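Fatty acid CoA ligase (Marinactinospora thermotolerans, PDB 6SQ8) belongs to the ANL clan of AMP-binding enzymes and holds adenosine monophosphate next to a second bound ligand, 1-ethanoyl-9H-pyrido[3,4-b]indole-3-carboxylic acid. Local coordinates at residues A[295-300]-A[388-393]; A[303-308]-A[329-334]. One frame throughout, in Å; residues are numbered along the deposited sequence.

Interaction 1. Residues A[295-300]-A[388-393]; sequences QNYGTQ and GHLHLT. With AMP (adenosine monophosphate), chain G; EQ2 (1-ethanoyl-9~{H}-pyrido[3,4-b]indole-3-carboxylic acid), chain F.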
ATOM      1  N   GLN A 295       2.771 -12.240   2.293  1.00 21.76           N
ATOM      2  CA  GLN A 295       1.937 -11.326   1.558  1.00 21.03           C
ATOM      3  C   GLN A 295       1.039 -10.578   2.559  1.00 21.71           C
ATOM      4  O   GLN A 295       0.678 -11.123   3.596  1.00 21.39           O
ATOM      5  CB  GLN A 295       1.145 -12.083   0.494  1.00 21.09           C
ATOM      6  CG  GLN A 295       0.675 -11.209  -0.661  1.00 21.66           C
ATOM      7  CD  GLN A 295      -0.281 -11.930  -1.570  1.00 22.68           C
ATOM      8  OE1 GLN A 295      -1.473 -11.676  -1.501  1.00 25.09           O
ATOM      9  NE2 GLN A 295       0.223 -12.862  -2.376  1.00 22.27           N
ATOM     10  N   ASN A 296       0.723  -9.320   2.227  1.00 21.02           N
ATOM     11  CA  ASN A 296      -0.189  -8.467   2.960  1.00 20.85           C
ATOM     12  C   ASN A 296      -1.270  -8.003   1.980  1.00 21.51           C
ATOM     13  O   ASN A 296      -0.971  -7.649   0.843  1.00 25.22           O
ATOM     14  CB  ASN A 296       0.522  -7.252   3.574  1.00 20.00           C
ATOM     15  CG  ASN A 296       1.191  -7.509   4.911  1.00 19.72           C
ATOM     16  OD1 ASN A 296       1.311  -8.660   5.359  1.00 20.77           O
ATOM     17  ND2 ASN A 296       1.665  -6.446   5.544  1.00 16.61           N
ATOM     18  N   TYR A 297      -2.519  -7.993   2.439  1.00 22.39           N
ATOM     19  CA  TYR A 297      -3.644  -7.429   1.719  1.00 21.01           C
ATOM     20  C   TYR A 297      -4.296  -6.372   2.610  1.00 20.94           C
ATOM     21  O   TYR A 297      -4.601  -6.615   3.771  1.00 20.15           O
ATOM     22  CB  TYR A 297      -4.622  -8.539   1.327  1.00 20.72           C
ATOM     23  CG  TYR A 297      -6.031  -8.117   0.983  1.00 21.30           C
ATOM     24  CD1 TYR A 297      -6.280  -7.138   0.029  1.00 21.17           C
ATOM     25  CD2 TYR A 297      -7.129  -8.733   1.583  1.00 20.73           C
ATOM     26  CE1 TYR A 297      -7.576  -6.775  -0.315  1.00 20.58           C
ATOM     27  CE2 TYR A 297      -8.428  -8.385   1.249  1.00 20.03           C
ATOM     28  CZ  TYR A 297      -8.651  -7.407   0.292  1.00 20.01           C
ATOM     29  OH  TYR A 297      -9.925  -7.067  -0.036  1.00 19.52           O
ATOM     30  N   GLY A 298      -4.498  -5.196   2.034  1.00 23.02           N
ATOM     31  CA  GLY A 298      -5.274  -4.130   2.627  1.00 25.09           C
ATOM     32  C   GLY A 298      -5.825  -3.215   1.555  1.00 26.18           C
ATOM     33  O   GLY A 298      -5.601  -3.441   0.369  1.00 27.53           O
ATOM     34  N   THR A 299      -6.593  -2.215   1.987  1.00 29.22           N
ATOM     35  CA  THR A 299      -7.083  -1.139   1.132  1.00 27.48           C
ATOM     36  C   THR A 299      -6.877   0.165   1.887  1.00 28.35           C
ATOM     37  O   THR A 299      -6.584   0.153   3.069  1.00 29.00           O
ATOM     38  CB  THR A 299      -8.541  -1.360   0.720  1.00 26.94           C
ATOM     39  OG1 THR A 299      -9.412  -0.892   1.747  1.00 28.34           O
ATOM     40  CG2 THR A 299      -8.852  -2.813   0.411  1.00 28.54           C
ATOM     41  N   GLN A 300      -7.018   1.284   1.184  1.00 33.63           N
ATOM     42  CA  GLN A 300      -6.878   2.611   1.774  1.00 34.61           C
ATOM     43  C   GLN A 300      -7.956   2.773   2.844  1.00 31.70           C
ATOM     44  O   GLN A 300      -7.672   3.283   3.922  1.00 30.80           O
ATOM     45  CB  GLN A 300      -6.983   3.705   0.709  1.00 40.58           C
ATOM     46  CG  GLN A 300      -5.695   3.913  -0.072  1.00 46.91           C
ATOM     47  CD  GLN A 300      -4.848   5.037   0.472  1.00 55.63           C
ATOM     48  OE1 GLN A 300      -4.494   5.121   1.667  1.00 55.31           O
ATOM     49  NE2 GLN A 300      -4.521   5.930  -0.445  1.00 57.95           N
ATOM     50  N   GLY A 388     -10.110 -21.624   5.281  1.00 29.67           N
ATOM     51  CA  GLY A 388     -10.396 -20.252   5.743  1.00 25.80           C
ATOM     52  C   GLY A 388      -9.441 -19.191   5.222  1.00 25.48           C
ATOM     53  O   GLY A 388      -9.319 -18.136   5.830  1.00 24.91           O
ATOM     54  N   HIS A 389      -8.761 -19.452   4.097  1.00 27.01           N
ATOM     55  CA  HIS A 389      -7.947 -18.454   3.412  1.00 26.23           C
ATOM     56  C   HIS A 389      -8.826 -17.717   2.408  1.00 26.63           C
ATOM     57  O   HIS A 389      -9.617 -18.340   1.706  1.00 27.04           O
ATOM     58  CB  HIS A 389      -6.755 -19.099   2.713  1.00 26.56           C
ATOM     59  CG  HIS A 389      -5.760 -19.695   3.647  1.00 27.77           C
ATOM     60  ND1 HIS A 389      -5.850 -21.003   4.062  1.00 28.84           N
ATOM     61  CD2 HIS A 389      -4.639 -19.189   4.211  1.00 28.26           C
ATOM     62  CE1 HIS A 389      -4.834 -21.278   4.860  1.00 31.01           C
ATOM     63  NE2 HIS A 389      -4.082 -20.180   4.969  1.00 30.41           N
ATOM     64  N   LEU A 390      -8.674 -16.393   2.341  1.00 25.97           N
ATOM     65  CA  LEU A 390      -9.438 -15.595   1.427  1.00 25.44           C
ATOM     66  C   LEU A 390      -8.719 -15.594   0.075  1.00 27.54           C
ATOM     67  O   LEU A 390      -7.482 -15.463   0.013  1.00 26.42           O
ATOM     68  CB  LEU A 390      -9.571 -14.180   1.991  1.00 26.08           C
ATOM     69  CG  LEU A 390     -10.293 -13.176   1.089  1.00 25.61           C
ATOM     70  CD1 LEU A 390     -11.728 -13.600   0.837  1.00 25.05           C
ATOM     71  CD2 LEU A 390     -10.255 -11.789   1.692  1.00 25.97           C
ATOM     72  N   HIS A 391      -9.508 -15.764  -0.997  1.00 27.93           N
ATOM     73  CA  HIS A 391      -9.030 -15.696  -2.364  1.00 28.14           C
ATOM     74  C   HIS A 391      -9.777 -14.571  -3.096  1.00 28.24           C
ATOM     75  O   HIS A 391     -11.006 -14.582  -3.168  1.00 27.66           O
ATOM     76  CB  HIS A 391      -9.281 -17.023  -3.080  1.00 28.69           C
ATOM     77  CG  HIS A 391      -8.372 -18.140  -2.694  1.00 30.10           C
ATOM     78  ND1 HIS A 391      -8.557 -18.892  -1.544  1.00 31.35           N
ATOM     79  CD2 HIS A 391      -7.329 -18.699  -3.343  1.00 28.42           C
ATOM     80  CE1 HIS A 391      -7.647 -19.849  -1.496  1.00 28.84           C
ATOM     81  NE2 HIS A 391      -6.876 -19.745  -2.586  1.00 27.29           N
ATOM     82  N   LEU A 392      -9.036 -13.623  -3.673  1.00 24.92           N
ATOM     83  CA  LEU A 392      -9.644 -12.550  -4.420  1.00 24.83           C
ATOM     84  C   LEU A 392      -9.706 -12.940  -5.898  1.00 25.50           C
ATOM     85  O   LEU A 392      -8.675 -13.230  -6.482  1.00 23.04           O
ATOM     86  CB  LEU A 392      -8.814 -11.276  -4.265  1.00 26.45           C
ATOM     87  CG  LEU A 392      -8.687 -10.749  -2.829  1.00 27.23           C
ATOM     88  CD1 LEU A 392      -7.893  -9.450  -2.794  1.00 28.15           C
ATOM     89  CD2 LEU A 392     -10.044 -10.564  -2.153  1.00 27.19           C
ATOM     90  N   THR A 393     -10.907 -12.852  -6.494  1.00 26.17           N
ATOM     91  CA  THR A 393     -11.108 -13.141  -7.893  1.00 25.17           C
ATOM     92  C   THR A 393     -11.103 -11.870  -8.747  1.00 26.17           C
ATOM     93  O   THR A 393     -10.871 -11.971  -9.955  1.00 26.28           O
ATOM     94  CB  THR A 393     -12.408 -13.920  -8.107  1.00 26.93           C
ATOM     95  OG1 THR A 393     -13.512 -13.067  -7.777  1.00 26.36           O
ATOM     96  CG2 THR A 393     -12.415 -15.217  -7.326  1.00 28.20           C
TER
HETATM   97  P   AMP G 502      -6.534   1.060  -3.009  1.00 81.95           P
HETATM   98  O1P AMP G 502      -6.217   1.249  -1.554  1.00 88.60           O
HETATM   99  O2P AMP G 502      -8.009   1.278  -3.376  1.00 88.37           O
HETATM  100  O3P AMP G 502      -5.551   1.819  -3.872  1.00 78.45           O
HETATM  101  O5' AMP G 502      -6.190  -0.525  -3.253  1.00 79.48           O
HETATM  102  C5' AMP G 502      -6.967  -1.652  -2.799  1.00 74.82           C
HETATM  103  C4' AMP G 502      -7.034  -2.771  -3.835  1.00 71.40           C
HETATM  104  O4' AMP G 502      -5.755  -3.246  -4.228  1.00 78.46           O
HETATM  105  C3' AMP G 502      -7.720  -3.993  -3.291  1.00 69.07           C
HETATM  106  O3' AMP G 502      -9.070  -3.835  -3.623  1.00 74.84           O
HETATM  107  C2' AMP G 502      -7.076  -5.209  -3.954  1.00 75.08           C
HETATM  108  O2' AMP G 502      -7.731  -5.754  -5.123  1.00 69.99           O
HETATM  109  C1' AMP G 502      -5.707  -4.678  -4.342  1.00 76.99           C
HETATM  110  N9  AMP G 502      -4.692  -5.279  -3.437  1.00 68.52           N
HETATM  111  C8  AMP G 502      -4.017  -4.683  -2.427  1.00 63.64           C
HETATM  112  N7  AMP G 502      -3.175  -5.569  -1.829  1.00 63.29           N
HETATM  113  C5  AMP G 502      -3.321  -6.754  -2.465  1.00 65.57           C
HETATM  114  C6  AMP G 502      -2.749  -8.117  -2.346  1.00 60.36           C
HETATM  115  N6  AMP G 502      -1.821  -8.404  -1.426  1.00 60.22           N
HETATM  116  N1  AMP G 502      -3.183  -9.054  -3.210  1.00 63.23           N
HETATM  117  C2  AMP G 502      -4.122  -8.773  -4.157  1.00 65.82           C
HETATM  118  N3  AMP G 502      -4.699  -7.562  -4.328  1.00 59.40           N
HETATM  119  C4  AMP G 502      -4.330  -6.545  -3.524  1.00 64.05           C
HETATM  120  C1  EQ2 F 501      -1.126  -4.136   3.820  1.00 40.92           C
HETATM  121  C2  EQ2 F 501      -1.264  -3.572   2.449  1.00 40.14           C
HETATM  122  O1  EQ2 F 501      -0.738  -4.148   1.514  1.00 45.09           O
HETATM  123  C3  EQ2 F 501      -1.999  -2.274   2.243  1.00 37.28           C
HETATM  124  N1  EQ2 F 501      -2.390  -1.998   0.993  1.00 36.34           N
HETATM  125  C4  EQ2 F 501      -3.030  -0.848   0.725  1.00 41.21           C
HETATM  126  C5  EQ2 F 501      -3.405  -0.577  -0.715  1.00 42.52           C
HETATM  127  O2  EQ2 F 501      -3.159  -1.459  -1.566  1.00 40.44           O
HETATM  128  O3  EQ2 F 501      -3.896   0.543  -0.941  1.00 45.79           O
HETATM  129  C6  EQ2 F 501      -3.308   0.097   1.705  1.00 39.41           C
HETATM  130  C7  EQ2 F 501      -2.920  -0.159   3.007  1.00 36.72           C
HETATM  131  C8  EQ2 F 501      -3.043   0.546   4.255  1.00 36.23           C
HETATM  132  C9  EQ2 F 501      -3.594   1.765   4.645  1.00 36.16           C
HETATM  133  C10 EQ2 F 501      -3.535   2.130   5.972  1.00 34.88           C
HETATM  134  C11 EQ2 F 501      -2.935   1.303   6.919  1.00 34.20           C
HETATM  135  C12 EQ2 F 501      -2.394   0.088   6.574  1.00 36.41           C
HETATM  136  C13 EQ2 F 501      -2.453  -0.278   5.231  1.00 38.35           C
HETATM  137  N2  EQ2 F 501      -1.981  -1.425   4.623  1.00 39.61           N
HETATM  138  C14 EQ2 F 501      -2.255  -1.369   3.287  1.00 36.90           C

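Interaction 2. Residues A[303-308]-A[329-334]; sequences AFIAAL and VEVEIR. With EQ2 (1-ethanoyl-9~{H}-pyrido[3,4-b]indole-3-carboxylic acid), chain F.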
ATOM      1  N   ALA A 303      -7.335  -0.327   5.780  1.00 24.60           N
ATOM      2  CA  ALA A 303      -6.007  -0.670   6.253  1.00 24.30           C
ATOM      3  C   ALA A 303      -5.768  -2.192   6.103  1.00 23.92           C
ATOM      4  O   ALA A 303      -6.277  -2.809   5.163  1.00 23.97           O
ATOM      5  CB  ALA A 303      -5.848  -0.189   7.677  1.00 24.86           C
ATOM      6  N   PHE A 304      -4.999  -2.795   7.031  1.00 20.67           N
ATOM      7  CA  PHE A 304      -4.626  -4.201   6.977  1.00 19.84           C
ATOM      8  C   PHE A 304      -5.860  -5.110   7.079  1.00 19.14           C
ATOM      9  O   PHE A 304      -6.699  -4.905   7.961  1.00 19.79           O
ATOM     10  CB  PHE A 304      -3.691  -4.531   8.136  1.00 19.65           C
ATOM     11  CG  PHE A 304      -2.320  -3.909   8.065  1.00 20.49           C
ATOM     12  CD1 PHE A 304      -1.490  -4.132   6.976  1.00 20.88           C
ATOM     13  CD2 PHE A 304      -1.832  -3.145   9.109  1.00 20.05           C
ATOM     14  CE1 PHE A 304      -0.224  -3.573   6.913  1.00 20.08           C
ATOM     15  CE2 PHE A 304      -0.559  -2.601   9.053  1.00 20.14           C
ATOM     16  CZ  PHE A 304       0.243  -2.816   7.955  1.00 21.19           C
ATOM     17  N   ILE A 305      -5.936  -6.135   6.213  1.00 17.96           N
ATOM     18  CA  ILE A 305      -7.030  -7.108   6.254  1.00 18.12           C
ATOM     19  C   ILE A 305      -6.507  -8.533   6.482  1.00 18.92           C
ATOM     20  O   ILE A 305      -6.994  -9.238   7.371  1.00 19.49           O
ATOM     21  CB  ILE A 305      -7.889  -7.033   4.985  1.00 16.81           C
ATOM     22  CG1 ILE A 305      -8.533  -5.657   4.827  1.00 15.58           C
ATOM     23  CG2 ILE A 305      -8.923  -8.154   4.994  1.00 16.83           C
ATOM     24  CD1 ILE A 305      -9.234  -5.480   3.487  1.00 15.36           C
ATOM     25  N   ALA A 306      -5.566  -8.981   5.646  1.00 20.23           N
ATOM     26  CA  ALA A 306      -5.119 -10.378   5.699  1.00 20.74           C
ATOM     27  C   ALA A 306      -3.638 -10.498   5.344  1.00 19.58           C
ATOM     28  O   ALA A 306      -3.047  -9.589   4.770  1.00 17.39           O
ATOM     29  CB  ALA A 306      -5.944 -11.206   4.762  1.00 22.36           C
ATOM     30  N   ALA A 307      -3.060 -11.637   5.735  1.00 18.97           N
ATOM     31  CA  ALA A 307      -1.691 -11.956   5.396  1.00 19.46           C
ATOM     32  C   ALA A 307      -1.555 -13.447   5.072  1.00 18.85           C
ATOM     33  O   ALA A 307      -2.282 -14.276   5.572  1.00 19.47           O
ATOM     34  CB  ALA A 307      -0.759 -11.534   6.504  1.00 19.97           C
ATOM     35  N   LEU A 308      -0.607 -13.739   4.184  1.00 18.81           N
ATOM     36  CA  LEU A 308      -0.241 -15.073   3.766  1.00 19.14           C
ATOM     37  C   LEU A 308       1.169 -15.335   4.301  1.00 19.07           C
ATOM     38  O   LEU A 308       2.099 -14.610   3.934  1.00 17.36           O
ATOM     39  CB  LEU A 308      -0.301 -15.130   2.236  1.00 18.76           C
ATOM     40  CG  LEU A 308      -0.231 -16.515   1.600  1.00 19.45           C
ATOM     41  CD1 LEU A 308      -1.517 -17.290   1.799  1.00 19.88           C
ATOM     42  CD2 LEU A 308       0.065 -16.412   0.113  1.00 20.18           C
ATOM     43  N   VAL A 329     -10.097  -8.896  12.587  1.00 27.21           N
ATOM     44  CA  VAL A 329     -10.620  -8.565  11.272  1.00 27.39           C
ATOM     45  C   VAL A 329     -11.711  -9.573  10.906  1.00 26.52           C
ATOM     46  O   VAL A 329     -11.438 -10.738  10.662  1.00 24.49           O
ATOM     47  CB  VAL A 329      -9.523  -8.512  10.193  1.00 26.77           C
ATOM     48  CG1 VAL A 329     -10.079  -8.044   8.854  1.00 27.70           C
ATOM     49  CG2 VAL A 329      -8.381  -7.612  10.615  1.00 26.87           C
ATOM     50  N   GLU A 330     -12.951  -9.079  10.899  1.00 28.04           N
ATOM     51  CA  GLU A 330     -14.108  -9.825  10.485  1.00 29.83           C
ATOM     52  C   GLU A 330     -14.297  -9.617   8.982  1.00 29.27           C
ATOM     53  O   GLU A 330     -14.237  -8.504   8.511  1.00 29.27           O
ATOM     54  CB  GLU A 330     -15.335  -9.354  11.261  1.00 33.12           C
ATOM     55  CG  GLU A 330     -15.164  -9.410  12.779  1.00 37.43           C
ATOM     56  CD  GLU A 330     -16.271  -8.751  13.595  1.00 41.63           C
ATOM     57  OE1 GLU A 330     -17.436  -9.256  13.546  1.00 47.88           O
ATOM     58  OE2 GLU A 330     -15.979  -7.707  14.239  1.00 40.83           O
ATOM     59  N   VAL A 331     -14.502 -10.707   8.239  1.00 31.78           N
ATOM     60  CA  VAL A 331     -14.735 -10.653   6.808  1.00 29.21           C
ATOM     61  C   VAL A 331     -16.010 -11.441   6.495  1.00 30.37           C
ATOM     62  O   VAL A 331     -16.196 -12.542   6.983  1.00 30.55           O
ATOM     63  CB  VAL A 331     -13.547 -11.211   6.012  1.00 26.28           C
ATOM     64  CG1 VAL A 331     -13.800 -11.106   4.518  1.00 25.90           C
ATOM     65  CG2 VAL A 331     -12.248 -10.518   6.378  1.00 25.67           C
ATOM     66  N   GLU A 332     -16.872 -10.853   5.666  1.00 32.07           N
ATOM     67  CA  GLU A 332     -18.012 -11.548   5.110  1.00 35.13           C
ATOM     68  C   GLU A 332     -17.946 -11.472   3.585  1.00 34.94           C
ATOM     69  O   GLU A 332     -17.379 -10.528   3.039  1.00 36.85           O
ATOM     70  CB  GLU A 332     -19.327 -10.936   5.592  1.00 38.64           C
ATOM     71  CG  GLU A 332     -19.784 -11.456   6.943  1.00 41.17           C
ATOM     72  CD  GLU A 332     -21.068 -10.834   7.456  1.00 42.61           C
ATOM     73  OE1 GLU A 332     -21.663  -9.961   6.761  1.00 39.58           O
ATOM     74  OE2 GLU A 332     -21.462 -11.226   8.562  1.00 50.75           O
ATOM     75  N   ILE A 333     -18.510 -12.492   2.930  1.00 33.92           N
ATOM     76  CA  ILE A 333     -18.744 -12.503   1.506  1.00 33.57           C
ATOM     77  C   ILE A 333     -20.247 -12.311   1.290  1.00 32.42           C
ATOM     78  O   ILE A 333     -21.023 -13.025   1.878  1.00 33.28           O
ATOM     79  CB  ILE A 333     -18.221 -13.813   0.877  1.00 33.67           C
ATOM     80  CG1 ILE A 333     -16.781 -14.121   1.311  1.00 32.31           C
ATOM     81  CG2 ILE A 333     -18.356 -13.758  -0.645  1.00 33.38           C
ATOM     82  CD1 ILE A 333     -15.754 -13.124   0.783  1.00 31.24           C
ATOM     83  N   ARG A 334     -20.637 -11.345   0.452  1.00 32.62           N
ATOM     84  CA  ARG A 334     -22.019 -10.923   0.329  1.00 34.63           C
ATOM     85  C   ARG A 334     -22.432 -10.768  -1.137  1.00 35.91           C
ATOM     86  O   ARG A 334     -21.620 -10.435  -1.990  1.00 38.16           O
ATOM     87  CB  ARG A 334     -22.217  -9.559   0.996  1.00 38.43           C
ATOM     88  CG  ARG A 334     -21.982  -9.537   2.495  1.00 37.98           C
ATOM     89  CD  ARG A 334     -22.372  -8.190   3.070  1.00 36.31           C
ATOM     90  NE  ARG A 334     -22.181  -8.153   4.515  1.00 36.30           N
ATOM     91  CZ  ARG A 334     -22.289  -7.053   5.244  1.00 34.63           C
ATOM     92  NH1 ARG A 334     -22.585  -5.900   4.661  1.00 33.39           N
ATOM     93  NH2 ARG A 334     -22.089  -7.121   6.548  1.00 32.43           N
TER
HETATM   94  C1  EQ2 F 501      -1.126  -4.136   3.820  1.00 40.92           C
HETATM   95  C2  EQ2 F 501      -1.264  -3.572   2.449  1.00 40.14           C
HETATM   96  O1  EQ2 F 501      -0.738  -4.148   1.514  1.00 45.09           O
HETATM   97  C3  EQ2 F 501      -1.999  -2.274   2.243  1.00 37.28           C
HETATM   98  N1  EQ2 F 501      -2.390  -1.998   0.993  1.00 36.34           N
HETATM   99  C4  EQ2 F 501      -3.030  -0.848   0.725  1.00 41.21           C
HETATM  100  C5  EQ2 F 501      -3.405  -0.577  -0.715  1.00 42.52           C
HETATM  101  O2  EQ2 F 501      -3.159  -1.459  -1.566  1.00 40.44           O
HETATM  102  O3  EQ2 F 501      -3.896   0.543  -0.941  1.00 45.79           O
HETATM  103  C6  EQ2 F 501      -3.308   0.097   1.705  1.00 39.41           C
HETATM  104  C7  EQ2 F 501      -2.920  -0.159   3.007  1.00 36.72           C
HETATM  105  C8  EQ2 F 501      -3.043   0.546   4.255  1.00 36.23           C
HETATM  106  C9  EQ2 F 501      -3.594   1.765   4.645  1.00 36.16           C
HETATM  107  C10 EQ2 F 501      -3.535   2.130   5.972  1.00 34.88           C
HETATM  108  C11 EQ2 F 501      -2.935   1.303   6.919  1.00 34.20           C
HETATM  109  C12 EQ2 F 501      -2.394   0.088   6.574  1.00 36.41           C
HETATM  110  C13 EQ2 F 501      -2.453  -0.278   5.231  1.00 38.35           C
HETATM  111  N2  EQ2 F 501      -1.981  -1.425   4.623  1.00 39.61           N
HETATM  112  C14 EQ2 F 501      -2.255  -1.369   3.287  1.00 36.90           C

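Interaction 1. Residues A[295-300]-A[388-393]
The phenol ring of Y297 receives two leucines of 388-393, and this small apolar cluster is the whole direct contact. L392 makes a CH-pi interaction: its CD1 lies 3.9 Å from the centroid of the Y297 ring and 20° from the ring normal, so the methyl sits over a face, displaced toward the rim, with Y297 CE1 nearest at 3.7 Å. L390 CD2 comes in obliquely, 3.9 Å from Y297 CE2, the ring carbon across from the CE1 that L392 meets. Only side chains bridge the gap, since Y297 and L392 remain 10.0 Å apart between CA atoms. The Y297 ring spans it because CG is anti to the backbone N (chi1 161°), which directs the ring toward L392.

Several polar atoms of 295-300 bind the nucleotide. The exocyclic amine of adenosine monophosphate, N6, donates to Q295 OE1 at 3.3 Å with an N-H...O angle of 156°, and also approaches the backbone oxygen of N296, at a distance too short to be trusted. At the other end of the nucleotide, Q300 N donates to O1P at 2.9 Å. The Q295 and Q300 bonds grip adenine and phosphate from one strand and the turn after it. Y297 CD1 lies 3.9 Å from AMP N7, which meets the ring at its edge, while N296 CB packs on C1 of EQ2 at 3.5 Å.

The Y297 hydroxyl is hydrogen-bonded to D380, whose OD2 also binds AMP, tying the tyrosine to the nucleotide site. Strand 293-299 runs between strands 269-273 and 303-308, whereas strand 390-395 lies between 321-325 and 380-384; V322 of strand 321-325 touches both Y297 and L390.

Interaction 2. Residues A[303-308]-A[329-334]
I305 and V329 meet methyl to methyl, with I305 CG2 at 4.0 Å from V329 CG1 and the two side chains crossing at about a right angle. The same I305 CG2 reaches V331 CG2 at a looser 4.3 Å, so one methyl serves both valines. V329 CG1 also rests on the backbone, 3.6 Å from I305 O. The main chains pass closest here, the CA atoms of I305 and V329 being 6.3 Å apart, without forming a strand pair. V351 of strand 347-352 touches both I305 and V331 and extends the apolar layer.

A classic beta bulge interrupts strand 303-308 at this point: I305 and A306 both stand opposite Y297 of strand 293-299, and I305 takes the backbone angles phi -120° and psi -54°.

Aromatic and methyl contacts with EQ2 come from the start of the same strand. F304 lays one ring face over EQ2 C12, which is 4.0 Å above the ring plane and centred on it, while A303 CB lies 3.4 Å from EQ2 C11.

Charged groups pair within 330-334. R334 holds E332 side-on: NE and NH2 each donate to E332 OE1 at 2.9 Å, with that oxygen in the guanidinium plane. Cation-pi contacts with W350 and W375 engage R334 further, and E330 forms a salt bridge with R352.

Interactions 1 and 2 have centres about 6 Å apart and share the antiparallel neighbours 293-299 and 303-308, joined by a short turn. The Y297 O to I305 N distance of 2.8 Å and the Y297 N to A306 O distance of 2.9 Å indicate probable backbone hydrogen bonds between them. Along the chain the order is 295-300, 303-308, 329-334, 388-393, so both segments of interaction 2 fall within the span that interaction 1 closes. Each hairpin strand also meets a later strand through side chains, 293-299 meeting 390-395 and 303-308 meeting 330-334. Because both interactions touch EQ2 and interaction 1 also holds AMP, the hairpin links the ligand site to the later beta strands.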